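Local coordinates for hypothetical protein (Staphylococcus aureus subsp. aureus, PDB 2IL5) that is of unknown function but belongs to the Activator of Hsp90 ATPase homolog 1-like family of the Bet v 1-like clan, at residues K20-W33 against E155-T169. Residues are numbered along the deposited sequence; the frame is centred on the assembly and turned at random.
Sequences KLYKFSPELVYEAW and ELMFDKMYHVIETST
Ile165 CG2 sits almost straight over the centre of one face of the Phe24 ring, a CH-pi contact 3.5 Å from the centroid; Lys23 CG lies offset over the opposite face. At the Phe24 edge, CE2 meets Tyr162 CD1 at 3.4 Å, the planes inclined at 50°, and Phe24 CZ lies above one face of Tyr162, offset toward its rim. Tyr22 CD2 comes to the edge of Tyr162, completing an aromatic cluster. A chi1 of 174° turns the Tyr162 ring toward Phe24 and Tyr22 and carries its OH to Lys23 NZ, which makes a weak hydrogen bond to it and a long, weak salt bridge to Glu166 OE1. Selenomethionine Met161 sets CG against Ala32 CB at 3.6 Å, bends at chi3 to bring CE against Tyr22 CE1 and OH, and places SE obliquely to Trp33, 3.6 Å from NE1, a buried nitrogen lacking a hydrogen-bond partner. Lys20 NZ bridges to the syn lone pair of Glu155 OE1 at 2.7 Å. Helix 155-166, ending long helix 136-166, runs nearly parallel to residues 20-22 of edge strand 12-22 and crosses helix 26-32, a layout consistent with the helix-grip fold; Trp33 packs edge-to-face with Phe110 and Trp42, Phe158 with Phe122 of strand 118-128.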
ATOM      1  N   LYS A  20      -7.136   8.901  -6.601  1.00 49.12           N
ATOM      2  CA  LYS A  20      -8.445   8.969  -5.925  1.00 49.23           C
ATOM      3  C   LYS A  20      -8.787  10.394  -5.485  1.00 48.70           C
ATOM      4  O   LYS A  20      -7.921  11.118  -4.993  1.00 47.90           O
ATOM      5  CB  LYS A  20      -8.466   8.070  -4.700  1.00 49.44           C
ATOM      6  CG  LYS A  20      -8.330   6.594  -4.995  1.00 53.03           C
ATOM      7  CD  LYS A  20      -9.552   6.114  -5.722  1.00 55.90           C
ATOM      8  CE  LYS A  20      -9.386   4.684  -6.152  1.00 57.34           C
ATOM      9  NZ  LYS A  20     -10.669   4.217  -6.759  1.00 57.51           N
ATOM     10  N   LEU A  21     -10.055  10.771  -5.661  1.00 48.88           N
ATOM     11  CA  LEU A  21     -10.620  12.055  -5.170  1.00 48.83           C
ATOM     12  C   LEU A  21     -11.607  11.800  -4.012  1.00 48.84           C
ATOM     13  O   LEU A  21     -12.592  11.096  -4.167  1.00 47.80           O
ATOM     14  CB  LEU A  21     -11.328  12.815  -6.298  1.00 48.33           C
ATOM     15  CG  LEU A  21     -10.501  13.266  -7.518  1.00 48.79           C
ATOM     16  CD1 LEU A  21     -11.413  13.870  -8.593  1.00 49.58           C
ATOM     17  CD2 LEU A  21      -9.424  14.267  -7.169  1.00 46.72           C
ATOM     18  N   TYR A  22     -11.298  12.351  -2.839  1.00 49.33           N
ATOM     19  CA  TYR A  22     -12.144  12.195  -1.664  1.00 49.12           C
ATOM     20  C   TYR A  22     -12.617  13.548  -1.216  1.00 49.22           C
ATOM     21  O   TYR A  22     -11.963  14.553  -1.497  1.00 49.48           O
ATOM     22  CB  TYR A  22     -11.373  11.539  -0.521  1.00 48.85           C
ATOM     23  CG  TYR A  22     -10.836  10.188  -0.867  1.00 50.19           C
ATOM     24  CD1 TYR A  22      -9.450   9.942  -0.901  1.00 49.96           C
ATOM     25  CD2 TYR A  22     -11.710   9.146  -1.204  1.00 49.87           C
ATOM     26  CE1 TYR A  22      -8.963   8.680  -1.239  1.00 49.71           C
ATOM     27  CE2 TYR A  22     -11.242   7.902  -1.538  1.00 50.20           C
ATOM     28  CZ  TYR A  22      -9.860   7.667  -1.555  1.00 50.26           C
ATOM     29  OH  TYR A  22      -9.427   6.405  -1.884  1.00 49.61           O
ATOM     30  N   LYS A  23     -13.742  13.551  -0.506  1.00 49.10           N
ATOM     31  CA  LYS A  23     -14.260  14.729   0.174  1.00 49.86           C
ATOM     32  C   LYS A  23     -13.499  15.037   1.477  1.00 49.72           C
ATOM     33  O   LYS A  23     -13.531  16.159   1.974  1.00 49.90           O
ATOM     34  CB  LYS A  23     -15.750  14.531   0.495  1.00 50.00           C
ATOM     35  CG  LYS A  23     -15.980  13.374   1.478  1.00 50.80           C
ATOM     36  CD  LYS A  23     -17.426  13.142   1.801  1.00 53.47           C
ATOM     37  CE  LYS A  23     -17.568  11.840   2.560  1.00 54.66           C
ATOM     38  NZ  LYS A  23     -18.909  11.221   2.350  1.00 57.31           N
ATOM     39  N   PHE A  24     -12.856  14.025   2.049  1.00 49.67           N
ATOM     40  CA  PHE A  24     -12.078  14.193   3.283  1.00 49.59           C
ATOM     41  C   PHE A  24     -10.917  15.161   3.118  1.00 48.55           C
ATOM     42  O   PHE A  24     -10.375  15.250   2.034  1.00 47.82           O
ATOM     43  CB  PHE A  24     -11.497  12.849   3.696  1.00 50.32           C
ATOM     44  CG  PHE A  24     -12.503  11.772   3.794  1.00 51.92           C
ATOM     45  CD1 PHE A  24     -13.579  11.889   4.669  1.00 54.98           C
ATOM     46  CD2 PHE A  24     -12.384  10.630   3.018  1.00 53.33           C
ATOM     47  CE1 PHE A  24     -14.536  10.864   4.758  1.00 56.14           C
ATOM     48  CE2 PHE A  24     -13.325   9.609   3.105  1.00 53.48           C
ATOM     49  CZ  PHE A  24     -14.392   9.722   3.975  1.00 54.23           C
ATOM     50  N   SER A  25     -10.549  15.861   4.199  1.00 47.55           N
ATOM     51  CA  SER A  25      -9.333  16.696   4.254  1.00 46.87           C
ATOM     52  C   SER A  25      -8.021  15.869   4.069  1.00 46.22           C
ATOM     53  O   SER A  25      -7.984  14.680   4.437  1.00 46.14           O
ATOM     54  CB  SER A  25      -9.280  17.486   5.567  1.00 46.68           C
ATOM     55  OG  SER A  25      -8.945  16.641   6.654  1.00 46.80           O
ATOM     56  N   PRO A  26      -6.962  16.481   3.475  1.00 45.17           N
ATOM     57  CA  PRO A  26      -5.667  15.781   3.310  1.00 44.87           C
ATOM     58  C   PRO A  26      -5.181  15.193   4.612  1.00 44.24           C
ATOM     59  O   PRO A  26      -4.704  14.074   4.643  1.00 44.34           O
ATOM     60  CB  PRO A  26      -4.722  16.895   2.838  1.00 44.53           C
ATOM     61  CG  PRO A  26      -5.602  17.782   2.061  1.00 44.92           C
ATOM     62  CD  PRO A  26      -6.921  17.816   2.856  1.00 44.57           C
ATOM     63  N   GLU A  27      -5.305  15.969   5.672  1.00 44.02           N
ATOM     64  CA  GLU A  27      -5.073  15.506   7.025  1.00 43.99           C
ATOM     65  C   GLU A  27      -5.779  14.209   7.432  1.00 43.53           C
ATOM     66  O   GLU A  27      -5.194  13.396   8.147  1.00 43.83           O
ATOM     67  CB  GLU A  27      -5.494  16.592   8.007  1.00 43.40           C
ATOM     68  CG  GLU A  27      -5.908  16.029   9.356  1.00 44.59           C
ATOM     69  CD  GLU A  27      -5.980  17.059  10.434  1.00 47.90           C
ATOM     70  OE1 GLU A  27      -6.697  18.070  10.254  1.00 48.62           O
ATOM     71  OE2 GLU A  27      -5.333  16.838  11.476  1.00 49.81           O
ATOM     72  N   LEU A  28      -7.052  14.060   7.055  1.00 43.40           N
ATOM     73  CA  LEU A  28      -7.809  12.828   7.373  1.00 42.89           C
ATOM     74  C   LEU A  28      -7.325  11.631   6.554  1.00 42.98           C
ATOM     75  O   LEU A  28      -7.195  10.536   7.091  1.00 42.93           O
ATOM     76  CB  LEU A  28      -9.321  13.015   7.240  1.00 42.23           C
ATOM     77  CG  LEU A  28     -10.017  13.778   8.389  1.00 41.68           C
ATOM     78  CD1 LEU A  28     -11.484  13.868   8.089  1.00 40.13           C
ATOM     79  CD2 LEU A  28      -9.798  13.166   9.795  1.00 40.52           C
ATOM     80  N   VAL A  29      -7.048  11.851   5.268  1.00 42.71           N
ATOM     81  CA  VAL A  29      -6.459  10.810   4.430  1.00 42.55           C
ATOM     82  C   VAL A  29      -5.019  10.452   4.830  1.00 42.67           C
ATOM     83  O   VAL A  29      -4.664   9.270   4.869  1.00 43.63           O
ATOM     84  CB  VAL A  29      -6.548  11.150   2.928  1.00 42.62           C
ATOM     85  CG1 VAL A  29      -6.043   9.964   2.098  1.00 40.74           C
ATOM     86  CG2 VAL A  29      -8.010  11.460   2.570  1.00 41.35           C
ATOM     87  N   TYR A  30      -4.207  11.460   5.145  1.00 42.50           N
ATOM     88  CA  TYR A  30      -2.812  11.252   5.546  1.00 42.17           C
ATOM     89  C   TYR A  30      -2.765  10.446   6.827  1.00 42.66           C
ATOM     90  O   TYR A  30      -1.965   9.542   6.954  1.00 43.62           O
ATOM     91  CB  TYR A  30      -2.078  12.592   5.701  1.00 40.92           C
ATOM     92  CG  TYR A  30      -0.627  12.492   6.165  1.00 41.21           C
ATOM     93  CD1 TYR A  30      -0.285  12.643   7.530  1.00 42.51           C
ATOM     94  CD2 TYR A  30       0.415  12.281   5.240  1.00 38.12           C
ATOM     95  CE1 TYR A  30       1.038  12.544   7.964  1.00 41.71           C
ATOM     96  CE2 TYR A  30       1.739  12.177   5.656  1.00 37.45           C
ATOM     97  CZ  TYR A  30       2.057  12.310   7.009  1.00 42.28           C
ATOM     98  OH  TYR A  30       3.394  12.235   7.402  1.00 40.98           O
ATOM     99  N   GLU A  31      -3.618  10.792   7.780  1.00 43.43           N
ATOM    100  CA  GLU A  31      -3.753  10.044   9.022  1.00 44.29           C
ATOM    101  C   GLU A  31      -3.994   8.531   8.812  1.00 44.29           C
ATOM    102  O   GLU A  31      -3.419   7.703   9.542  1.00 44.93           O
ATOM    103  CB  GLU A  31      -4.880  10.645   9.866  1.00 44.25           C
ATOM    104  CG  GLU A  31      -4.934  10.140  11.319  1.00 46.58           C
ATOM    105  CD  GLU A  31      -6.019  10.842  12.191  1.00 48.80           C
ATOM    106  OE1 GLU A  31      -7.224  10.835  11.844  1.00 48.44           O
ATOM    107  OE2 GLU A  31      -5.652  11.382  13.250  1.00 50.55           O
ATOM    108  N   ALA A  32      -4.838   8.175   7.836  1.00 43.73           N
ATOM    109  CA  ALA A  32      -5.139   6.758   7.522  1.00 43.10           C
ATOM    110  C   ALA A  32      -3.885   5.922   7.284  1.00 43.26           C
ATOM    111  O   ALA A  32      -3.867   4.727   7.609  1.00 42.91           O
ATOM    112  CB  ALA A  32      -6.067   6.673   6.316  1.00 43.16           C
ATOM    113  N   TRP A  33      -2.836   6.589   6.758  1.00 43.30           N
ATOM    114  CA  TRP A  33      -1.586   5.998   6.290  1.00 43.43           C
ATOM    115  C   TRP A  33      -0.542   5.950   7.376  1.00 43.68           C
ATOM    116  O   TRP A  33       0.483   5.296   7.213  1.00 42.88           O
ATOM    117  CB  TRP A  33      -0.989   6.786   5.093  1.00 41.48           C
ATOM    118  CG  TRP A  33      -1.662   6.479   3.741  1.00 41.35           C
ATOM    119  CD1 TRP A  33      -2.814   7.060   3.230  1.00 39.44           C
ATOM    120  CD2 TRP A  33      -1.213   5.545   2.745  1.00 39.21           C
ATOM    121  NE1 TRP A  33      -3.093   6.540   1.978  1.00 39.56           N
ATOM    122  CE2 TRP A  33      -2.135   5.606   1.661  1.00 40.79           C
ATOM    123  CE3 TRP A  33      -0.128   4.654   2.658  1.00 37.57           C
ATOM    124  CZ2 TRP A  33      -1.988   4.806   0.494  1.00 39.85           C
ATOM    125  CZ3 TRP A  33       0.004   3.843   1.492  1.00 37.45           C
ATOM    126  CH2 TRP A  33      -0.919   3.925   0.444  1.00 37.96           C
ATOM    127  N   GLU A 155      -7.078  -1.048  -5.080  1.00 45.55           N
ATOM    128  CA  GLU A 155      -8.456  -0.542  -5.137  1.00 46.62           C
ATOM    129  C   GLU A 155      -9.277  -1.027  -3.967  1.00 46.64           C
ATOM    130  O   GLU A 155     -10.005  -0.227  -3.361  1.00 46.56           O
ATOM    131  CB  GLU A 155      -9.192  -0.967  -6.407  1.00 46.59           C
ATOM    132  CG  GLU A 155      -8.716  -0.359  -7.721  1.00 52.40           C
ATOM    133  CD  GLU A 155      -8.769   1.160  -7.794  1.00 56.93           C
ATOM    134  OE1 GLU A 155      -9.544   1.769  -7.044  1.00 61.71           O
ATOM    135  OE2 GLU A 155      -8.052   1.747  -8.634  1.00 58.90           O
ATOM    136  N   LEU A 156      -9.205  -2.333  -3.671  1.00 46.78           N
ATOM    137  CA  LEU A 156     -10.004  -2.923  -2.577  1.00 46.82           C
ATOM    138  C   LEU A 156      -9.561  -2.356  -1.251  1.00 46.65           C
ATOM    139  O   LEU A 156     -10.386  -2.132  -0.373  1.00 46.83           O
ATOM    140  CB  LEU A 156      -9.877  -4.442  -2.497  1.00 45.91           C
ATOM    141  CG  LEU A 156     -10.695  -5.418  -3.303  1.00 47.08           C
ATOM    142  CD1 LEU A 156     -10.117  -6.820  -3.091  1.00 46.49           C
ATOM    143  CD2 LEU A 156     -12.146  -5.359  -2.925  1.00 44.14           C
HETATM  144  N   MSE A 157      -8.250  -2.133  -1.124  1.00 46.89           N
HETATM  145  CA  MSE A 157      -7.655  -1.491   0.063  1.00 47.20           C
HETATM  146  C   MSE A 157      -8.067  -0.039   0.295  1.00 46.88           C
HETATM  147  O   MSE A 157      -8.265   0.374   1.432  1.00 46.20           O
HETATM  148  CB  MSE A 157      -6.141  -1.498  -0.042  1.00 46.92           C
HETATM  149  CG  MSE A 157      -5.484  -2.559   0.771  1.00 49.30           C
HETATM  150 SE   MSE A 157      -3.558  -2.324   0.593  0.70 51.09          SE
HETATM  151  CE  MSE A 157      -3.326  -3.749  -0.662  1.00 45.78           C
ATOM    152  N   PHE A 158      -8.099   0.745  -0.781  1.00 46.65           N
ATOM    153  CA  PHE A 158      -8.395   2.157  -0.661  1.00 46.74           C
ATOM    154  C   PHE A 158      -9.876   2.336  -0.397  1.00 47.04           C
ATOM    155  O   PHE A 158     -10.285   3.307   0.228  1.00 47.02           O
ATOM    156  CB  PHE A 158      -8.016   2.914  -1.924  1.00 45.64           C
ATOM    157  CG  PHE A 158      -6.571   2.859  -2.241  1.00 46.91           C
ATOM    158  CD1 PHE A 158      -5.610   2.735  -1.233  1.00 45.52           C
ATOM    159  CD2 PHE A 158      -6.145   2.964  -3.552  1.00 45.48           C
ATOM    160  CE1 PHE A 158      -4.252   2.705  -1.542  1.00 45.94           C
ATOM    161  CE2 PHE A 158      -4.805   2.946  -3.833  1.00 46.41           C
ATOM    162  CZ  PHE A 158      -3.860   2.806  -2.827  1.00 44.04           C
ATOM    163  N   ASP A 159     -10.696   1.425  -0.890  1.00 47.75           N
ATOM    164  CA  ASP A 159     -12.089   1.637  -0.614  1.00 48.96           C
ATOM    165  C   ASP A 159     -12.486   1.157   0.807  1.00 47.67           C
ATOM    166  O   ASP A 159     -13.329   1.752   1.470  1.00 46.30           O
ATOM    167  CB  ASP A 159     -13.035   1.428  -1.832  1.00 50.41           C
ATOM    168  CG  ASP A 159     -13.205  -0.002  -2.268  1.00 55.44           C
ATOM    169  OD1 ASP A 159     -13.310  -0.923  -1.426  1.00 63.84           O
ATOM    170  OD2 ASP A 159     -13.346  -0.203  -3.498  1.00 60.10           O
ATOM    171  N   LYS A 160     -11.740   0.179   1.307  1.00 46.65           N
ATOM    172  CA  LYS A 160     -11.704  -0.093   2.732  1.00 45.91           C
ATOM    173  C   LYS A 160     -11.171   1.080   3.579  1.00 46.02           C
ATOM    174  O   LYS A 160     -11.775   1.460   4.568  1.00 46.32           O
ATOM    175  CB  LYS A 160     -10.883  -1.332   2.969  1.00 45.81           C
ATOM    176  CG  LYS A 160     -10.899  -1.805   4.375  1.00 46.29           C
ATOM    177  CD  LYS A 160     -11.263  -3.265   4.417  1.00 49.63           C
ATOM    178  CE  LYS A 160     -10.127  -4.227   4.122  1.00 49.21           C
ATOM    179  NZ  LYS A 160     -10.791  -5.598   4.281  1.00 54.85           N
HETATM  180  N   MSE A 161     -10.029   1.636   3.207  1.00 46.07           N
HETATM  181  CA  MSE A 161      -9.538   2.852   3.815  1.00 46.14           C
HETATM  182  C   MSE A 161     -10.604   3.973   3.828  1.00 46.98           C
HETATM  183  O   MSE A 161     -10.712   4.713   4.800  1.00 46.49           O
HETATM  184  CB  MSE A 161      -8.258   3.336   3.110  1.00 46.13           C
HETATM  185  CG  MSE A 161      -7.605   4.592   3.750  1.00 44.03           C
HETATM  186 SE   MSE A 161      -6.509   5.517   2.426  0.70 49.89          SE
HETATM  187  CE  MSE A 161      -7.857   6.380   1.334  1.00 44.82           C
ATOM    188  N   TYR A 162     -11.361   4.105   2.743  1.00 48.07           N
ATOM    189  CA  TYR A 162     -12.386   5.128   2.643  1.00 49.63           C
ATOM    190  C   TYR A 162     -13.482   5.031   3.757  1.00 49.57           C
ATOM    191  O   TYR A 162     -13.837   6.046   4.351  1.00 47.60           O
ATOM    192  CB  TYR A 162     -13.011   5.146   1.237  1.00 50.70           C
ATOM    193  CG  TYR A 162     -14.189   6.104   1.123  1.00 53.52           C
ATOM    194  CD1 TYR A 162     -14.013   7.410   0.652  1.00 55.26           C
ATOM    195  CD2 TYR A 162     -15.477   5.716   1.520  1.00 55.37           C
ATOM    196  CE1 TYR A 162     -15.102   8.301   0.563  1.00 56.11           C
ATOM    197  CE2 TYR A 162     -16.550   6.594   1.440  1.00 56.10           C
ATOM    198  CZ  TYR A 162     -16.350   7.884   0.961  1.00 56.11           C
ATOM    199  OH  TYR A 162     -17.421   8.752   0.881  1.00 57.99           O
ATOM    200  N   HIS A 163     -13.987   3.819   4.016  1.00 50.56           N
ATOM    201  CA  HIS A 163     -14.975   3.577   5.064  1.00 52.05           C
ATOM    202  C   HIS A 163     -14.403   3.707   6.460  1.00 52.83           C
ATOM    203  O   HIS A 163     -15.085   4.181   7.341  1.00 53.37           O
ATOM    204  CB  HIS A 163     -15.637   2.222   4.893  1.00 52.63           C
ATOM    205  CG  HIS A 163     -16.441   2.110   3.639  1.00 54.17           C
ATOM    206  ND1 HIS A 163     -17.760   2.513   3.561  1.00 57.12           N
ATOM    207  CD2 HIS A 163     -16.111   1.654   2.408  1.00 55.87           C
ATOM    208  CE1 HIS A 163     -18.211   2.294   2.337  1.00 58.66           C
ATOM    209  NE2 HIS A 163     -17.227   1.778   1.616  1.00 58.56           N
ATOM    210  N   VAL A 164     -13.148   3.326   6.663  1.00 53.91           N
ATOM    211  CA  VAL A 164     -12.492   3.542   7.950  1.00 54.77           C
ATOM    212  C   VAL A 164     -12.442   5.045   8.236  1.00 55.79           C
ATOM    213  O   VAL A 164     -12.652   5.469   9.374  1.00 56.66           O
ATOM    214  CB  VAL A 164     -11.060   2.959   7.964  1.00 55.37           C
ATOM    215  CG1 VAL A 164     -10.234   3.508   9.169  1.00 55.59           C
ATOM    216  CG2 VAL A 164     -11.089   1.423   7.927  1.00 53.80           C
ATOM    217  N   ILE A 165     -12.171   5.857   7.212  1.00 56.33           N
ATOM    218  CA  ILE A 165     -12.183   7.313   7.392  1.00 56.67           C
ATOM    219  C   ILE A 165     -13.617   7.857   7.619  1.00 57.92           C
ATOM    220  O   ILE A 165     -13.855   8.635   8.545  1.00 57.77           O
ATOM    221  CB  ILE A 165     -11.455   8.073   6.240  1.00 56.25           C
ATOM    222  CG1 ILE A 165     -10.017   7.596   6.079  1.00 53.48           C
ATOM    223  CG2 ILE A 165     -11.444   9.592   6.522  1.00 57.32           C
ATOM    224  CD1 ILE A 165      -9.392   7.958   4.729  1.00 48.22           C
ATOM    225  N   GLU A 166     -14.555   7.422   6.778  1.00 59.36           N
ATOM    226  CA  GLU A 166     -15.958   7.779   6.865  1.00 61.66           C
ATOM    227  C   GLU A 166     -16.566   7.522   8.263  1.00 63.10           C
ATOM    228  O   GLU A 166     -17.345   8.321   8.752  1.00 62.57           O
ATOM    229  CB  GLU A 166     -16.736   7.004   5.798  1.00 61.54           C
ATOM    230  CG  GLU A 166     -18.248   7.210   5.814  1.00 62.89           C
ATOM    231  CD  GLU A 166     -18.709   8.233   4.789  1.00 64.38           C
ATOM    232  OE1 GLU A 166     -19.035   9.389   5.202  1.00 63.87           O
ATOM    233  OE2 GLU A 166     -18.734   7.876   3.572  1.00 64.52           O
ATOM    234  N   THR A 167     -16.187   6.407   8.889  1.00 65.23           N
ATOM    235  CA  THR A 167     -16.725   5.983  10.186  1.00 66.87           C
ATOM    236  C   THR A 167     -15.900   6.502  11.383  1.00 68.42           C
ATOM    237  O   THR A 167     -16.034   6.017  12.511  1.00 69.20           O
ATOM    238  CB  THR A 167     -16.846   4.441  10.285  1.00 66.57           C
ATOM    239  OG1 THR A 167     -17.024   3.858   8.942  1.00 66.09           O
ATOM    240  CG2 THR A 167     -18.046   4.051  11.189  1.00 66.87           C
ATOM    241  N   SER A 168     -15.034   7.472  11.142  1.00 69.70           N
ATOM    242  CA  SER A 168     -14.505   8.264  12.245  1.00 71.45           C
ATOM    243  C   SER A 168     -15.156   9.651  12.177  1.00 72.40           C
ATOM    244  O   SER A 168     -14.964  10.491  13.056  1.00 72.79           O
ATOM    245  CB  SER A 168     -12.986   8.353  12.166  1.00 71.11           C
ATOM    246  OG  SER A 168     -12.574   8.875  10.918  1.00 72.57           O
ATOM    247  N   THR A 169     -15.955   9.842  11.122  1.00 73.67           N
ATOM    248  CA  THR A 169     -16.543  11.119  10.717  1.00 74.54           C
ATOM    249  C   THR A 169     -18.041  11.126  11.108  1.00 75.90           C
ATOM    250  O   THR A 169     -18.702  12.182  11.166  1.00 75.62           O
ATOM    251  CB  THR A 169     -16.291  11.344   9.177  1.00 74.36           C
ATOM    252  OG1 THR A 169     -15.583  12.568   8.947  1.00 73.53           O
ATOM    253  CG2 THR A 169     -17.570  11.269   8.313  1.00 73.54           C
TER